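Local coordinates for sporulation-control protein spo0M (Bacillus subtilis, PDB 5CL2), which controls expression of the regulator gene spo0A and is required for passing the morphological stage 0 of sporulation, at residues Leu47-Arg52 against Phe89-Pro94; Ala66-Phe71 against Gln160-Phe165; Val101-Val106 against Glu150-Gln155; Ile141-Phe146 against Glu238-Leu243; Gln167-Val172 against Leu187-Asp192. One frame throughout, in Å; residues are numbered along the deposited sequence.

Interaction 1 (Leu47-Arg52 against Phe89-Pro94)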
# COMPACT_ATOMS: atom_id res chain seq x y z
N LEU A 47 3.95 20.58 1.00
CA LEU A 47 3.61 20.13 2.35
C LEU A 47 3.85 18.63 2.42
O LEU A 47 3.59 17.91 1.45
CB LEU A 47 2.13 20.39 2.66
CG LEU A 47 1.75 21.79 3.14
CD1 LEU A 47 0.51 21.71 4.00
CD2 LEU A 47 2.90 22.52 3.81
N GLN A 48 4.34 18.16 3.57
CA GLN A 48 4.54 16.73 3.79
C GLN A 48 3.98 16.32 5.12
O GLN A 48 4.27 16.95 6.14
CB GLN A 48 6.01 16.33 3.76
CG GLN A 48 6.84 17.03 2.72
CD GLN A 48 7.75 16.05 2.01
OE1 GLN A 48 8.32 15.13 2.63
NE2 GLN A 48 7.88 16.21 0.68
N LEU A 49 3.24 15.21 5.12
CA LEU A 49 2.77 14.59 6.35
C LEU A 49 3.75 13.44 6.63
O LEU A 49 4.02 12.63 5.76
CB LEU A 49 1.33 14.09 6.20
CG LEU A 49 0.57 13.66 7.46
CD1 LEU A 49 0.11 14.87 8.30
CD2 LEU A 49 -0.61 12.78 7.09
N SER A 50 4.33 13.42 7.82
CA SER A 50 5.33 12.41 8.10
C SER A 50 5.29 11.89 9.52
O SER A 50 4.69 12.49 10.42
CB SER A 50 6.72 12.93 7.82
OG SER A 50 7.01 13.98 8.71
N THR A 51 5.92 10.75 9.70
CA THR A 51 6.04 10.18 11.03
C THR A 51 7.37 9.47 11.06
O THR A 51 8.20 9.69 10.16
CB THR A 51 4.84 9.26 11.37
OG1 THR A 51 4.89 8.94 12.77
CG2 THR A 51 4.83 8.00 10.51
N ARG A 52 7.62 8.70 12.12
CA ARG A 52 8.82 7.88 12.23
C ARG A 52 8.43 6.45 12.60
O ARG A 52 7.39 6.22 13.21
CB ARG A 52 9.78 8.43 13.29
CG ARG A 52 9.69 9.90 13.53
CD ARG A 52 10.37 10.26 14.83
NE ARG A 52 9.77 9.55 15.96
CZ ARG A 52 9.91 9.92 17.23
NH1 ARG A 52 10.64 10.99 17.55
NH2 ARG A 52 9.33 9.21 18.19
N PHE A 89 -4.68 25.97 1.67
CA PHE A 89 -4.64 24.60 1.18
C PHE A 89 -5.58 23.67 1.93
O PHE A 89 -6.00 23.95 3.07
CB PHE A 89 -3.22 24.05 1.28
CG PHE A 89 -2.74 23.90 2.71
CD1 PHE A 89 -3.03 22.74 3.45
CD2 PHE A 89 -2.04 24.94 3.34
CE1 PHE A 89 -2.61 22.62 4.77
CE2 PHE A 89 -1.62 24.82 4.65
CZ PHE A 89 -1.90 23.66 5.38
N THR A 90 -5.87 22.54 1.29
CA THR A 90 -6.62 21.47 1.92
C THR A 90 -6.12 20.09 1.43
O THR A 90 -5.77 19.91 0.25
CB THR A 90 -8.13 21.65 1.64
OG1 THR A 90 -8.89 20.75 2.47
CG2 THR A 90 -8.46 21.38 0.19
N PHE A 91 -6.08 19.12 2.34
CA PHE A 91 -5.77 17.74 1.93
C PHE A 91 -6.43 16.78 2.89
O PHE A 91 -6.76 17.13 4.01
CB PHE A 91 -4.25 17.49 1.88
CG PHE A 91 -3.58 17.48 3.24
CD1 PHE A 91 -3.12 18.67 3.82
CD2 PHE A 91 -3.36 16.28 3.91
CE1 PHE A 91 -2.49 18.67 5.06
CE2 PHE A 91 -2.72 16.26 5.15
CZ PHE A 91 -2.28 17.46 5.72
N THR A 92 -6.60 15.55 2.44
CA THR A 92 -7.24 14.57 3.28
C THR A 92 -6.19 13.73 3.97
O THR A 92 -5.25 13.26 3.33
CB THR A 92 -8.17 13.69 2.46
OG1 THR A 92 -9.06 14.54 1.73
CG2 THR A 92 -8.98 12.77 3.37
N LEU A 93 -6.35 13.57 5.28
CA LEU A 93 -5.51 12.68 6.07
C LEU A 93 -5.75 11.25 5.61
O LEU A 93 -6.87 10.74 5.75
CB LEU A 93 -5.84 12.83 7.55
CG LEU A 93 -4.74 12.84 8.60
CD1 LEU A 93 -3.90 14.07 8.46
CD2 LEU A 93 -5.33 12.75 10.00
N PRO A 94 -4.72 10.60 5.06
CA PRO A 94 -4.84 9.20 4.61
C PRO A 94 -5.35 8.29 5.72
O PRO A 94 -5.12 8.59 6.89
CB PRO A 94 -3.41 8.82 4.21
CG PRO A 94 -2.76 10.17 3.86
CD PRO A 94 -3.39 11.19 4.79
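Leu47 and Leu49 point their side chains at Phe89, Phe91, Leu93 and Pro94 across the interior of a beta sandwich, consistent with an arrestin-like fold. The first touch is a CH-pi contact. Leu47 CD1 sits over one face of the Phe89 ring, 3.5 Å from its centroid and 3.3 Å from Phe89 CE1. The same methyl lies 4.4 Å from Phe91 CE1. Leu49 uses both branches. Its CD1 comes to the edge of the Phe91 ring near CZ, and its CD2 packs 3.8 Å from Leu93 CD1. Leu49 CD2 also packs on Pro94 CD at 3.9 Å. Leu49 CG stands anti to the backbone N (chi1 -168°), which carries both methyls toward these partners. The strand axes are 10.4 Å apart, and the contacts across that distance are made by side chains. Strand 40-57 lies between strands 106-114 and 60-79 in one sheet, while strand 84-92 borders strand 26-34 in the facing sheet.

Interaction 2 (Ala66-Phe71 against Gln160-Phe165); sequences ATIHSF and QRRLPF
A classic beta bulge at Ile68 and His69, both facing Leu49, interrupts strand 60-79 at the edge of its sheet in a two-sheet sandwich consistent with an arrestin-like fold. Residues 160-164 form a loop that packs against this corner and leads into strand 165-173 of another sheet, which Phe165 begins. Ala66 CB lies 4.0 Å from Phe165 CE2, approaching the ring obliquely. Ile68 has the most surface buried here, and its CG2 lies 3.9 Å from Arg162 NH2. Leu163 CB lies over one face of the Phe165 ring, and Leu163 CD2 is 3.8 Å from Thr67 O. Leu163 CD2 also backs one face of the Arg162 guanidinium, whose edge turns to Ile68. Arg162 CG is anti to the backbone N (chi1 -169°), and a bend at chi3 brings the group to the bulge. Arg162 NE forms a salt bridge with Asp96, which helps fix its rotation. Gln160 OE1 accepts from Leu95 N of the second subunit. The guanidinium grips one carbonyl end-on: Arg162 NH2 donates to Ile68 O at 2.9 Å, on a lone pair in the carbonyl plane, and Arg162 NH1 to the same oxygen at 3.2 Å, tilted 27° from that plane.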
# COMPACT_ATOMS: atom_id res chain seq x y z
N ALA A 66 9.50 8.82 7.74
CA ALA A 66 8.66 8.26 6.68
C ALA A 66 7.59 9.24 6.23
O ALA A 66 6.92 9.85 7.08
CB ALA A 66 8.00 6.97 7.15
N THR A 67 7.40 9.34 4.92
CA THR A 67 6.43 10.28 4.37
C THR A 67 5.07 9.63 4.18
O THR A 67 4.93 8.69 3.40
CB THR A 67 6.95 10.86 3.03
OG1 THR A 67 8.18 11.55 3.28
CG2 THR A 67 5.95 11.81 2.41
N ILE A 68 4.06 10.13 4.89
CA ILE A 68 2.70 9.60 4.80
C ILE A 68 1.94 10.15 3.59
O ILE A 68 1.14 9.45 2.93
CB ILE A 68 1.91 9.92 6.07
CG1 ILE A 68 2.53 9.22 7.27
CG2 ILE A 68 0.48 9.48 5.95
CD1 ILE A 68 2.01 9.75 8.60
N HIS A 69 2.14 11.44 3.34
CA HIS A 69 1.48 12.10 2.23
C HIS A 69 2.29 13.29 1.79
O HIS A 69 2.97 13.92 2.61
CB HIS A 69 0.08 12.53 2.62
CG HIS A 69 -0.68 13.22 1.53
ND1 HIS A 69 -1.00 12.58 0.35
CD2 HIS A 69 -1.21 14.45 1.46
CE1 HIS A 69 -1.70 13.41 -0.41
NE2 HIS A 69 -1.83 14.55 0.23
N SER A 70 2.23 13.61 0.51
CA SER A 70 2.98 14.74 0.00
C SER A 70 2.19 15.36 -1.14
O SER A 70 1.55 14.63 -1.88
CB SER A 70 4.37 14.28 -0.44
OG SER A 70 5.12 15.35 -0.97
N PHE A 71 2.18 16.69 -1.23
CA PHE A 71 1.57 17.39 -2.36
C PHE A 71 2.11 18.83 -2.50
O PHE A 71 2.67 19.39 -1.56
CB PHE A 71 0.04 17.42 -2.22
CG PHE A 71 -0.46 18.42 -1.23
CD1 PHE A 71 -0.39 18.16 0.12
CD2 PHE A 71 -0.99 19.63 -1.66
CE1 PHE A 71 -0.85 19.10 1.04
CE2 PHE A 71 -1.45 20.57 -0.75
CZ PHE A 71 -1.37 20.31 0.60
N GLN A 160 3.42 -5.76 3.24
CA GLN A 160 3.46 -5.10 1.93
C GLN A 160 2.38 -4.03 1.74
O GLN A 160 1.71 -3.98 0.71
CB GLN A 160 3.34 -6.15 0.81
CG GLN A 160 4.51 -7.18 0.80
CD GLN A 160 4.51 -8.12 -0.41
OE1 GLN A 160 4.00 -7.78 -1.50
NE2 GLN A 160 5.12 -9.30 -0.24
N ARG A 161 2.22 -3.16 2.74
CA ARG A 161 1.23 -2.09 2.67
C ARG A 161 1.77 -0.87 1.89
O ARG A 161 2.93 -0.85 1.45
CB ARG A 161 0.82 -1.63 4.07
CG ARG A 161 0.64 -2.76 5.06
CD ARG A 161 -0.55 -3.56 4.68
NE ARG A 161 -1.77 -2.77 4.81
CZ ARG A 161 -2.94 -3.14 4.30
NH1 ARG A 161 -3.01 -4.27 3.62
NH2 ARG A 161 -4.01 -2.38 4.45
N ARG A 162 0.93 0.15 1.76
CA ARG A 162 1.32 1.39 1.12
C ARG A 162 2.52 1.99 1.86
O ARG A 162 3.54 2.33 1.24
CB ARG A 162 0.15 2.36 1.09
CG ARG A 162 0.40 3.56 0.20
CD ARG A 162 -0.72 4.59 0.28
NE ARG A 162 -0.80 5.28 1.57
CZ ARG A 162 -0.20 6.44 1.84
NH1 ARG A 162 0.56 7.01 0.92
NH2 ARG A 162 -0.34 7.01 3.04
N LEU A 163 2.43 2.06 3.18
CA LEU A 163 3.53 2.54 4.01
C LEU A 163 4.42 1.36 4.46
O LEU A 163 3.96 0.24 4.54
CB LEU A 163 2.98 3.28 5.22
CG LEU A 163 2.08 4.43 4.80
CD1 LEU A 163 1.44 5.07 6.04
CD2 LEU A 163 2.91 5.47 4.01
N PRO A 164 5.70 1.62 4.72
CA PRO A 164 6.68 0.63 5.18
C PRO A 164 6.47 0.14 6.61
O PRO A 164 7.13 -0.82 7.03
CB PRO A 164 8.01 1.39 5.06
CG PRO A 164 7.61 2.89 5.15
CD PRO A 164 6.30 2.93 4.42
N PHE A 165 5.59 0.80 7.35
CA PHE A 165 5.35 0.47 8.75
C PHE A 165 3.90 0.15 9.08
O PHE A 165 3.01 0.44 8.30
CB PHE A 165 5.81 1.63 9.64
CG PHE A 165 5.01 2.88 9.43
CD1 PHE A 165 3.82 3.09 10.12
CD2 PHE A 165 5.44 3.84 8.52
CE1 PHE A 165 3.08 4.24 9.91
CE2 PHE A 165 4.71 4.99 8.31
CZ PHE A 165 3.52 5.18 9.00

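Interaction 3 (Val101-Val106 against Glu150-Gln155); sequences VGKVEV and EADCEQ
Val101 begins the contact by laying its CG1 against Ala151 CB, 3.6 Å away. It also opens a type II' beta turn that runs to Val104 and is closed by a bond from Val104 N to Val101 O at 3.3 Å. Gly102 follows with positive phi, and its CA passes 4.0 Å from Ala151 O. A beta carbon here would run into that carbonyl oxygen, so the glycine suits both the turn and the close pass of strand 146-155. Lys103 crosses Asp152 obliquely. Its CB lies 3.7 Å from Asp152 OD2, but its chain then leads the ammonium away, and Lys103 NZ stays 6.4 Å from the same oxygen. The carboxylate has other partners: Asp152 OD2 forms a salt bridge with Arg63, and Asp152 OD1 accepts from the neighbouring Cys153 N at 2.8 Å on its anti side. Val104 closes the turn. Its CG1 is anti to the backbone N (chi1 178°), which places CG2 against the strand, 3.7 Å from Asp152 CA and 3.9 Å from Cys153 SG. Val104 also touches Thr51 and Gln167, so the turn wedges between strands 40-57 and 165-173, which belong to different sheets. The contact is thus mainly van der Waals packing. The carboxylates of Glu150 and Asp152, both well beyond bonding distance of Lys103 NZ, probably add only a diffuse attraction.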
# COMPACT_ATOMS: atom_id res chain seq x y z
N VAL A 101 -0.28 8.55 19.89
CA VAL A 101 -0.38 8.00 21.24
C VAL A 101 0.93 7.27 21.43
O VAL A 101 1.58 6.90 20.44
CB VAL A 101 -1.59 7.08 21.42
CG1 VAL A 101 -1.38 5.76 20.69
CG2 VAL A 101 -1.84 6.82 22.89
N GLY A 102 1.33 7.06 22.68
CA GLY A 102 2.63 6.47 22.96
C GLY A 102 3.78 7.31 22.43
O GLY A 102 3.90 8.51 22.74
N LYS A 103 4.63 6.68 21.64
CA LYS A 103 5.82 7.34 21.12
C LYS A 103 5.63 7.96 19.71
O LYS A 103 6.52 8.65 19.19
CB LYS A 103 6.98 6.33 21.12
CG LYS A 103 8.00 6.58 22.23
CD LYS A 103 9.15 5.58 22.16
CE LYS A 103 10.41 6.12 22.84
NZ LYS A 103 10.15 6.74 24.16
N VAL A 104 4.46 7.76 19.12
CA VAL A 104 4.21 8.18 17.75
C VAL A 104 4.02 9.69 17.56
O VAL A 104 3.17 10.31 18.20
CB VAL A 104 2.98 7.48 17.18
CG1 VAL A 104 2.70 7.95 15.76
CG2 VAL A 104 3.17 5.95 17.24
N GLU A 105 4.82 10.28 16.69
CA GLU A 105 4.56 11.67 16.30
C GLU A 105 4.21 11.79 14.81
O GLU A 105 4.81 11.13 13.96
CB GLU A 105 5.75 12.59 16.65
CG GLU A 105 6.96 12.47 15.71
CD GLU A 105 7.98 13.62 15.86
OE1 GLU A 105 7.57 14.81 15.80
OE2 GLU A 105 9.20 13.34 16.02
N VAL A 106 3.22 12.63 14.53
CA VAL A 106 2.84 12.97 13.16
C VAL A 106 3.03 14.47 12.97
O VAL A 106 2.51 15.28 13.74
CB VAL A 106 1.39 12.61 12.85
CG1 VAL A 106 1.03 13.11 11.46
CG2 VAL A 106 1.18 11.11 12.95
N GLU A 150 1.52 -0.07 25.16
CA GLU A 150 2.38 0.64 24.23
C GLU A 150 1.73 0.76 22.88
O GLU A 150 0.80 0.02 22.55
CB GLU A 150 3.74 -0.06 24.10
CG GLU A 150 4.87 0.74 24.72
CD GLU A 150 5.01 2.11 24.06
OE1 GLU A 150 5.12 2.18 22.82
OE2 GLU A 150 4.90 3.12 24.78
N ALA A 151 2.15 1.75 22.11
CA ALA A 151 1.76 1.87 20.71
C ALA A 151 2.93 2.47 19.98
O ALA A 151 3.55 3.41 20.49
CB ALA A 151 0.52 2.71 20.55
N ASP A 152 3.30 1.91 18.85
CA ASP A 152 4.39 2.51 18.09
C ASP A 152 4.31 2.11 16.64
O ASP A 152 3.61 1.16 16.29
CB ASP A 152 5.76 2.12 18.67
CG ASP A 152 6.82 3.22 18.53
OD1 ASP A 152 6.68 4.10 17.64
OD2 ASP A 152 7.79 3.22 19.31
N CYS A 153 5.01 2.84 15.78
CA CYS A 153 5.06 2.45 14.38
C CYS A 153 6.28 1.56 14.16
O CYS A 153 7.42 1.94 14.49
CB CYS A 153 5.08 3.70 13.48
SG CYS A 153 3.55 4.61 13.64
N GLU A 154 6.03 0.37 13.64
CA GLU A 154 7.05 -0.66 13.52
C GLU A 154 7.26 -1.01 12.06
O GLU A 154 6.31 -1.05 11.27
CB GLU A 154 6.64 -1.94 14.28
CG GLU A 154 6.30 -1.79 15.75
CD GLU A 154 7.50 -1.62 16.66
OE1 GLU A 154 8.57 -2.23 16.42
OE2 GLU A 154 7.35 -0.93 17.68
N GLN A 155 8.51 -1.25 11.71
CA GLN A 155 8.86 -1.71 10.38
C GLN A 155 8.01 -2.94 10.02
O GLN A 155 7.90 -3.88 10.83
CB GLN A 155 10.34 -2.07 10.36
CG GLN A 155 10.76 -2.95 9.23
CD GLN A 155 12.16 -3.46 9.40
OE1 GLN A 155 12.54 -3.95 10.47
NE2 GLN A 155 12.97 -3.29 8.36

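Interaction 4 (Ile141-Phe146 against Glu238-Leu243)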
# COMPACT_ATOMS: atom_id res chain seq x y z
N ILE A 141 -11.56 -4.19 23.89
CA ILE A 141 -10.43 -4.98 24.37
C ILE A 141 -10.15 -4.70 25.85
O ILE A 141 -9.95 -5.64 26.64
CB ILE A 141 -9.16 -4.70 23.55
CG1 ILE A 141 -9.29 -5.27 22.13
CG2 ILE A 141 -7.94 -5.27 24.24
CD1 ILE A 141 -9.40 -6.78 22.05
N GLU A 142 -10.17 -3.43 26.25
CA GLU A 142 -9.89 -3.17 27.66
C GLU A 142 -11.00 -3.71 28.56
O GLU A 142 -10.73 -4.22 29.66
CB GLU A 142 -9.69 -1.69 27.95
CG GLU A 142 -8.54 -1.02 27.21
CD GLU A 142 -8.24 0.37 27.76
OE1 GLU A 142 -9.17 1.20 27.74
OE2 GLU A 142 -7.08 0.64 28.15
N ASN A 143 -12.24 -3.68 28.09
CA ASN A 143 -13.36 -4.20 28.87
C ASN A 143 -13.21 -5.68 29.17
O ASN A 143 -13.59 -6.14 30.24
CB ASN A 143 -14.69 -3.94 28.17
CG ASN A 143 -15.05 -2.48 28.16
OD1 ASN A 143 -14.58 -1.71 29.00
ND2 ASN A 143 -15.89 -2.07 27.21
N LEU A 144 -12.60 -6.41 28.24
CA LEU A 144 -12.37 -7.84 28.43
C LEU A 144 -11.34 -8.10 29.51
O LEU A 144 -11.16 -9.25 29.91
CB LEU A 144 -11.93 -8.51 27.12
CG LEU A 144 -12.95 -8.69 26.00
CD1 LEU A 144 -12.33 -9.45 24.83
CD2 LEU A 144 -14.16 -9.46 26.50
N GLY A 145 -10.71 -7.06 30.06
CA GLY A 145 -9.56 -7.27 30.91
C GLY A 145 -8.16 -7.02 30.36
O GLY A 145 -7.23 -7.72 30.71
N PHE A 146 -8.03 -6.06 29.45
CA PHE A 146 -6.71 -5.62 29.02
C PHE A 146 -6.49 -4.14 29.32
O PHE A 146 -7.44 -3.40 29.56
CB PHE A 146 -6.51 -5.86 27.53
CG PHE A 146 -6.30 -7.28 27.19
CD1 PHE A 146 -7.39 -8.13 27.03
CD2 PHE A 146 -5.03 -7.78 27.03
CE1 PHE A 146 -7.20 -9.46 26.71
CE2 PHE A 146 -4.83 -9.11 26.70
CZ PHE A 146 -5.92 -9.95 26.54
N GLU A 238 -21.75 -6.63 20.50
CA GLU A 238 -21.51 -7.77 19.64
C GLU A 238 -20.04 -7.78 19.28
O GLU A 238 -19.44 -8.85 19.11
CB GLU A 238 -22.37 -7.67 18.39
CG GLU A 238 -22.22 -8.83 17.44
CD GLU A 238 -22.87 -10.09 17.95
OE1 GLU A 238 -23.50 -10.06 19.03
OE2 GLU A 238 -22.77 -11.11 17.24
N LEU A 239 -19.45 -6.58 19.27
CA LEU A 239 -18.01 -6.39 19.10
C LEU A 239 -17.20 -7.05 20.22
O LEU A 239 -16.29 -7.85 19.93
CB LEU A 239 -17.68 -4.89 19.03
CG LEU A 239 -16.25 -4.51 18.67
CD1 LEU A 239 -15.85 -5.23 17.39
CD2 LEU A 239 -16.11 -2.99 18.54
N GLU A 240 -17.49 -6.74 21.49
CA GLU A 240 -16.73 -7.39 22.54
C GLU A 240 -16.86 -8.89 22.53
O GLU A 240 -15.91 -9.59 22.89
CB GLU A 240 -17.12 -6.96 23.95
CG GLU A 240 -17.36 -5.52 24.21
CD GLU A 240 -17.10 -5.24 25.67
OE1 GLU A 240 -16.97 -6.23 26.44
OE2 GLU A 240 -17.04 -4.05 26.04
N GLU A 241 -18.03 -9.42 22.13
CA GLU A 241 -18.15 -10.87 22.23
C GLU A 241 -17.45 -11.53 21.05
O GLU A 241 -16.88 -12.62 21.19
CB GLU A 241 -19.60 -11.35 22.31
CG GLU A 241 -20.59 -10.40 22.97
CD GLU A 241 -21.98 -11.03 23.10
OE1 GLU A 241 -22.07 -12.28 23.19
OE2 GLU A 241 -22.99 -10.27 23.08
N VAL A 242 -17.43 -10.84 19.90
CA VAL A 242 -16.66 -11.36 18.78
C VAL A 242 -15.17 -11.37 19.13
O VAL A 242 -14.46 -12.34 18.84
CB VAL A 242 -16.90 -10.53 17.49
CG1 VAL A 242 -15.93 -10.95 16.39
CG2 VAL A 242 -18.34 -10.67 17.02
N LEU A 243 -14.72 -10.31 19.78
CA LEU A 243 -13.32 -10.21 20.18
C LEU A 243 -12.96 -11.28 21.22
O LEU A 243 -11.92 -11.94 21.13
CB LEU A 243 -13.03 -8.79 20.69
CG LEU A 243 -13.13 -7.78 19.54
CD1 LEU A 243 -13.09 -6.36 20.02
CD2 LEU A 243 -12.06 -8.04 18.48
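Glu240 has the most surface buried here, and its carboxylate meets Asn143 in the C-terminal part of helix 132-143. Asn143 ND2 donates to Glu240 OE2 at 2.6 Å, with an N-H...O angle of 157°. The amide comes nearly along the C-O axis of the carboxylate, and the oxygen lies close to the amide plane. The two side chains cross at about a right angle, with their flat groups turned 30° from each other. Glu240 CG is anti to the carbonyl carbon (chi1 -43°), and the chain is extended beyond it, which spans the gap between the helices. Glu240 OE2 also lies 3.2 Å from Asn143 CB. An alanine at Glu240 would remove the carboxylate, and this would probably leave the Asn143 amide without its mate and free to turn.

Leu144 comes second. Its CD2 lies 4.0 Å from Glu240 O, and its CD1 is 4.3 Å from Leu243 CB. It therefore packs over one turn of helix 236-248. Leu243 also takes Ile141 CD1 on its own CD1, at 4.2 Å. At Gly145, with positive phi, the chain leaves helical angles and turns toward strand 146-155. Around the pair, Leu243 touches Phe228 of strand 224-229 and Ala140 of helix 132-143. Ile141 rests on Phe171 of strand 165-173. The two helices thus pack together against strands of one antiparallel sheet.

Interaction 5 (Gln167-Val172 against Leu187-Asp192)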
# COMPACT_ATOMS: atom_id res chain seq x y z
N GLN A 167 1.08 0.55 12.61
CA GLN A 167 1.01 0.93 14.01
C GLN A 167 0.61 -0.31 14.84
O GLN A 167 -0.44 -0.89 14.65
CB GLN A 167 0.03 2.08 14.24
CG GLN A 167 0.05 2.55 15.69
CD GLN A 167 -0.61 3.90 15.94
OE1 GLN A 167 -1.61 4.26 15.32
NE2 GLN A 167 -0.04 4.66 16.87
N GLU A 168 1.49 -0.70 15.74
CA GLU A 168 1.30 -1.86 16.60
C GLU A 168 0.87 -1.41 18.00
O GLU A 168 1.59 -0.65 18.67
CB GLU A 168 2.57 -2.69 16.68
CG GLU A 168 2.45 -3.98 17.50
CD GLU A 168 3.72 -4.81 17.45
OE1 GLU A 168 4.60 -4.50 16.62
OE2 GLU A 168 3.84 -5.79 18.22
N PHE A 169 -0.33 -1.85 18.40
CA PHE A 169 -0.87 -1.61 19.74
C PHE A 169 -0.60 -2.82 20.63
O PHE A 169 -0.98 -3.94 20.29
CB PHE A 169 -2.38 -1.33 19.68
CG PHE A 169 -2.72 -0.06 18.95
CD1 PHE A 169 -2.76 -0.05 17.57
CD2 PHE A 169 -2.97 1.11 19.63
CE1 PHE A 169 -3.05 1.12 16.88
CE2 PHE A 169 -3.26 2.27 18.95
CZ PHE A 169 -3.29 2.28 17.57
N GLU A 170 0.05 -2.59 21.77
CA GLU A 170 0.36 -3.65 22.72
C GLU A 170 -0.39 -3.45 24.03
O GLU A 170 -0.30 -2.39 24.67
CB GLU A 170 1.86 -3.71 23.00
CG GLU A 170 2.25 -4.66 24.10
CD GLU A 170 3.62 -4.34 24.65
OE1 GLU A 170 4.54 -4.16 23.82
OE2 GLU A 170 3.78 -4.28 25.89
N PHE A 171 -1.18 -4.47 24.38
CA PHE A 171 -2.00 -4.51 25.57
C PHE A 171 -1.43 -5.48 26.58
O PHE A 171 -0.84 -6.50 26.20
CB PHE A 171 -3.42 -4.95 25.24
CG PHE A 171 -4.12 -4.10 24.23
CD1 PHE A 171 -3.91 -4.31 22.88
CD2 PHE A 171 -5.03 -3.15 24.63
CE1 PHE A 171 -4.58 -3.56 21.95
CE2 PHE A 171 -5.70 -2.39 23.69
CZ PHE A 171 -5.48 -2.60 22.35
N VAL A 172 -1.68 -5.20 27.85
CA VAL A 172 -1.25 -6.06 28.95
C VAL A 172 -2.50 -6.63 29.64
O VAL A 172 -3.50 -5.92 29.83
CB VAL A 172 -0.38 -5.25 29.96
CG1 VAL A 172 -0.14 -6.03 31.22
CG2 VAL A 172 0.92 -4.87 29.33
N LEU A 187 -2.25 -5.82 18.56
CA LEU A 187 -3.23 -5.57 17.51
C LEU A 187 -2.68 -4.60 16.48
O LEU A 187 -1.95 -3.64 16.82
CB LEU A 187 -4.54 -5.02 18.08
CG LEU A 187 -5.31 -5.84 19.13
CD1 LEU A 187 -6.76 -5.40 19.27
CD2 LEU A 187 -5.20 -7.34 18.89
N ILE A 188 -2.97 -4.88 15.22
CA ILE A 188 -2.74 -3.93 14.16
C ILE A 188 -4.07 -3.60 13.50
O ILE A 188 -4.81 -4.50 13.10
CB ILE A 188 -1.77 -4.48 13.10
CG1 ILE A 188 -0.39 -4.69 13.70
CG2 ILE A 188 -1.67 -3.52 11.89
CD1 ILE A 188 0.46 -5.62 12.84
N PHE A 189 -4.37 -2.32 13.39
CA PHE A 189 -5.56 -1.88 12.67
C PHE A 189 -5.21 -1.42 11.26
O PHE A 189 -4.34 -0.56 11.07
CB PHE A 189 -6.23 -0.73 13.40
CG PHE A 189 -6.60 -1.06 14.79
CD1 PHE A 189 -7.75 -1.76 15.06
CD2 PHE A 189 -5.78 -0.70 15.83
CE1 PHE A 189 -8.09 -2.06 16.34
CE2 PHE A 189 -6.11 -1.02 17.12
CZ PHE A 189 -7.28 -1.71 17.37
N LEU A 190 -5.89 -2.00 10.28
CA LEU A 190 -5.81 -1.51 8.91
C LEU A 190 -7.17 -0.93 8.54
O LEU A 190 -8.13 -1.66 8.27
CB LEU A 190 -5.42 -2.64 7.96
CG LEU A 190 -4.23 -3.48 8.43
CD1 LEU A 190 -4.05 -4.71 7.56
CD2 LEU A 190 -2.98 -2.62 8.40
N LEU A 191 -7.23 0.39 8.52
CA LEU A 191 -8.47 1.11 8.35
C LEU A 191 -8.70 1.42 6.89
O LEU A 191 -7.80 1.92 6.22
CB LEU A 191 -8.46 2.38 9.17
CG LEU A 191 -9.71 3.24 9.07
CD1 LEU A 191 -10.86 2.49 9.69
CD2 LEU A 191 -9.47 4.55 9.77
N ASP A 192 -9.89 1.11 6.40
CA ASP A 192 -10.30 1.52 5.06
C ASP A 192 -11.69 2.14 5.16
O ASP A 192 -12.22 2.34 6.26
CB ASP A 192 -10.23 0.35 4.07
CG ASP A 192 -11.07 -0.86 4.51
OD1 ASP A 192 -12.28 -0.89 4.21
OD2 ASP A 192 -10.51 -1.79 5.15
O HOH W 1 -2.55 -0.07 13.70
O HOH W 2 -1.28 0.82 10.69
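The Phe169 ring takes the edge of Phe189 over one face, an offset edge-to-face pair with centroids 5.1 Å apart and planes at 73°. Phe189 CE2 lies over that face, and Phe189 CD2 comes 3.4 Å from Phe169 CE1. At the edge of the Phe169 ring, in its plane, lie Leu187 O and a water. The Phe171 ring meets Leu187 obliquely, with Phe171 CE1 3.7 Å from Leu187 CG. Phe169 and Leu187 form an antiparallel hydrogen-bonded pair. Phe169 N donates to Leu187 O and Leu187 N to Phe169 O, both at 2.9 Å and nearly straight. Toward Gln167 and Phe189 the strands part. There one water accepts from Phe189 N at 2.9 Å, and a second accepts from Gln167 N at 3.1 Å. With a leucine in place of Phe169, the edge of Phe189 would probably have no ring face to meet. Phe171 and Phe189 touch helix 132-143, and Phe169 touches Ile99 of a loop. The chemistry implies a junction in which the backbone pair sets the register, waters take up Phe189 N and Gln167 N where the strands part, and aromatic rings pack on the face that carries Phe169 and Leu187.

Interactions 1 and 2 meet where strands 40-57 and 60-79 lie side by side in a sheet consistent with an arrestin-like fold, their centres about 10 Å apart. There Leu49 N is probably bonded to His69 O. Interaction 3 joins the loop after strand 84-92 to strand 146-155 of the other five-stranded sheet. Arg52 of interaction 1 forms a salt bridge with Glu105, and Cys153 meets Phe165 of interaction 2. Interactions 3 and 5 share neighbouring strands, with Asp152 O probably bonded to Glu168 N. Interaction 4 covers interaction 5 from the helical side, where Ile141 touches Phe171 and Leu187. It lies about 32 Å from interaction 1, centre to centre. The sodium ion, bound by Thr14, Asp122 and Asp124, is about 9 Å from the Leu47 side chain.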